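Local structure of cobalt-precorrin-5B C(1)-methyltransferase (Archaeoglobus fulgidus, 1SR8) at residues A212-T215 with A219-Y222. The protein probably methylates C-1 of cobalt-precorrin-5B with S-adenosyl-L-methionine, giving cobalt-precorrin-6A in the anaerobic route to adenosylcobalamin. Sequence-based numbering, arbitrary orientation.
Sequences AITT and AWLY
Thr-214, at the end of its strand, meets the first turn of the following helix through CB, which lies 3.5 Å from CB of Ala-219. The small methyl of Ala-219 is consistent with this close approach, with CA of Thr-214 5.4 Å from CA of Ala-219. Around this tight spot the threonine spreads its two branches over the helix: CG2 of Thr-214 sits 3.8 Å from both Ala-219 O and Trp-220 CA, while OG1 of Thr-214 lies 3.7 Å from N, CA and CB of Trp-220 and comes to the indole at its edge, near the ring plane. With chi1 at 74°, OG1 stands between the backbone N and the carbonyl carbon, where it hydrogen-bonds to the backbone O of Phe-233 in the neighbouring strand. A serine here would keep the hydroxyl but would probably open a gap where CG2 meets the helix backbone. Packing is sparser at the turn, where Thr-215 adds a single approach, OG1 to CB of Ala-219 at 3.8 Å. The indole of Trp-220 is buried against Val-234, whereas Leu-221, beyond the contact, points away from the strand and is exposed. Such close strand-to-helix packing across a short turn belongs to the beta-alpha-beta unit, here strand 210-214, helix 217-226 and strand 231-234 of a four-stranded parallel sheet.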
ATOM      1  N   ALA A 212      17.648  -6.483   6.669  1.00 22.79           N
ATOM      2  CA  ALA A 212      17.115  -7.328   5.612  1.00 24.05           C
ATOM      3  C   ALA A 212      16.568  -6.409   4.505  1.00 23.93           C
ATOM      4  O   ALA A 212      15.671  -5.599   4.746  1.00 23.69           O
ATOM      5  CB  ALA A 212      16.007  -8.222   6.157  1.00 22.40           C
ATOM      6  N   ILE A 213      17.134  -6.517   3.308  1.00 23.80           N
ATOM      7  CA  ILE A 213      16.696  -5.715   2.160  1.00 23.98           C
ATOM      8  C   ILE A 213      15.631  -6.536   1.419  1.00 24.66           C
ATOM      9  O   ILE A 213      15.958  -7.499   0.720  1.00 24.77           O
ATOM     10  CB  ILE A 213      17.878  -5.428   1.198  1.00 23.44           C
ATOM     11  CG1 ILE A 213      19.057  -4.840   1.981  1.00 22.76           C
ATOM     12  CG2 ILE A 213      17.441  -4.457   0.101  1.00 20.38           C
ATOM     13  CD1 ILE A 213      20.354  -4.774   1.191  1.00 22.64           C
ATOM     14  N   THR A 214      14.363  -6.160   1.577  1.00 23.85           N
ATOM     15  CA  THR A 214      13.273  -6.900   0.949  1.00 23.93           C
ATOM     16  C   THR A 214      12.607  -6.168  -0.214  1.00 24.30           C
ATOM     17  O   THR A 214      12.687  -4.946  -0.316  1.00 24.22           O
ATOM     18  CB  THR A 214      12.217  -7.293   2.004  1.00 23.12           C
ATOM     19  OG1 THR A 214      11.448  -6.146   2.397  1.00 22.78           O
ATOM     20  CG2 THR A 214      12.921  -7.861   3.228  1.00 21.82           C
ATOM     21  N   THR A 215      11.958  -6.933  -1.094  1.00 24.87           N
ATOM     22  CA  THR A 215      11.290  -6.388  -2.280  1.00 25.02           C
ATOM     23  C   THR A 215       9.866  -5.864  -2.064  1.00 25.26           C
ATOM     24  O   THR A 215       9.392  -5.007  -2.814  1.00 26.31           O
ATOM     25  CB  THR A 215      11.249  -7.433  -3.424  1.00 23.95           C
ATOM     26  OG1 THR A 215      10.678  -8.653  -2.939  1.00 24.97           O
ATOM     27  CG2 THR A 215      12.637  -7.706  -3.945  1.00 22.30           C
ATOM     28  N   ALA A 219       7.766 -10.129   1.433  1.00 26.08           N
ATOM     29  CA  ALA A 219       9.182 -10.419   1.662  1.00 25.49           C
ATOM     30  C   ALA A 219       9.586  -9.945   3.051  1.00 24.57           C
ATOM     31  O   ALA A 219      10.316 -10.627   3.777  1.00 25.68           O
ATOM     32  CB  ALA A 219      10.033  -9.719   0.620  1.00 25.74           C
ATOM     33  N   TRP A 220       9.103  -8.761   3.399  1.00 22.76           N
ATOM     34  CA  TRP A 220       9.369  -8.131   4.684  1.00 21.41           C
ATOM     35  C   TRP A 220       8.860  -9.023   5.810  1.00 22.42           C
ATOM     36  O   TRP A 220       9.530  -9.197   6.823  1.00 22.35           O
ATOM     37  CB  TRP A 220       8.663  -6.773   4.722  1.00 19.75           C
ATOM     38  CG  TRP A 220       8.891  -5.949   5.959  1.00 18.99           C
ATOM     39  CD1 TRP A 220       9.907  -5.060   6.181  1.00 17.00           C
ATOM     40  CD2 TRP A 220       8.042  -5.885   7.111  1.00 18.14           C
ATOM     41  NE1 TRP A 220       9.735  -4.441   7.394  1.00 17.14           N
ATOM     42  CE2 TRP A 220       8.601  -4.928   7.988  1.00 17.49           C
ATOM     43  CE3 TRP A 220       6.863  -6.540   7.485  1.00 16.59           C
ATOM     44  CZ2 TRP A 220       8.018  -4.607   9.219  1.00 19.15           C
ATOM     45  CZ3 TRP A 220       6.281  -6.221   8.707  1.00 19.74           C
ATOM     46  CH2 TRP A 220       6.861  -5.260   9.562  1.00 19.83           C
ATOM     47  N   LEU A 221       7.666  -9.582   5.627  1.00 23.45           N
ATOM     48  CA  LEU A 221       7.059 -10.463   6.618  1.00 24.20           C
ATOM     49  C   LEU A 221       7.889 -11.727   6.733  1.00 25.50           C
ATOM     50  O   LEU A 221       8.072 -12.267   7.822  1.00 25.77           O
ATOM     51  CB  LEU A 221       5.627 -10.830   6.213  1.00 23.20           C
ATOM     52  CG  LEU A 221       4.577  -9.727   6.382  1.00 24.02           C
ATOM     53  CD1 LEU A 221       3.259 -10.140   5.746  1.00 23.02           C
ATOM     54  CD2 LEU A 221       4.382  -9.443   7.854  1.00 22.34           C
ATOM     55  N   TYR A 222       8.395 -12.194   5.601  1.00 26.57           N
ATOM     56  CA  TYR A 222       9.211 -13.394   5.598  1.00 27.99           C
ATOM     57  C   TYR A 222      10.481 -13.165   6.398  1.00 27.36           C
ATOM     58  O   TYR A 222      10.847 -13.978   7.232  1.00 28.09           O
ATOM     59  CB  TYR A 222       9.584 -13.781   4.177  1.00 29.63           C
ATOM     60  CG  TYR A 222      10.278 -15.115   4.088  1.00 33.91           C
ATOM     61  CD1 TYR A 222       9.549 -16.309   4.141  1.00 33.96           C
ATOM     62  CD2 TYR A 222      11.665 -15.190   3.937  1.00 35.01           C
ATOM     63  CE1 TYR A 222      10.187 -17.546   4.037  1.00 36.35           C
ATOM     64  CE2 TYR A 222      12.313 -16.417   3.834  1.00 37.08           C
ATOM     65  CZ  TYR A 222      11.572 -17.590   3.881  1.00 37.90           C
ATOM     66  OH  TYR A 222      12.214 -18.805   3.742  1.00 40.08           O
TER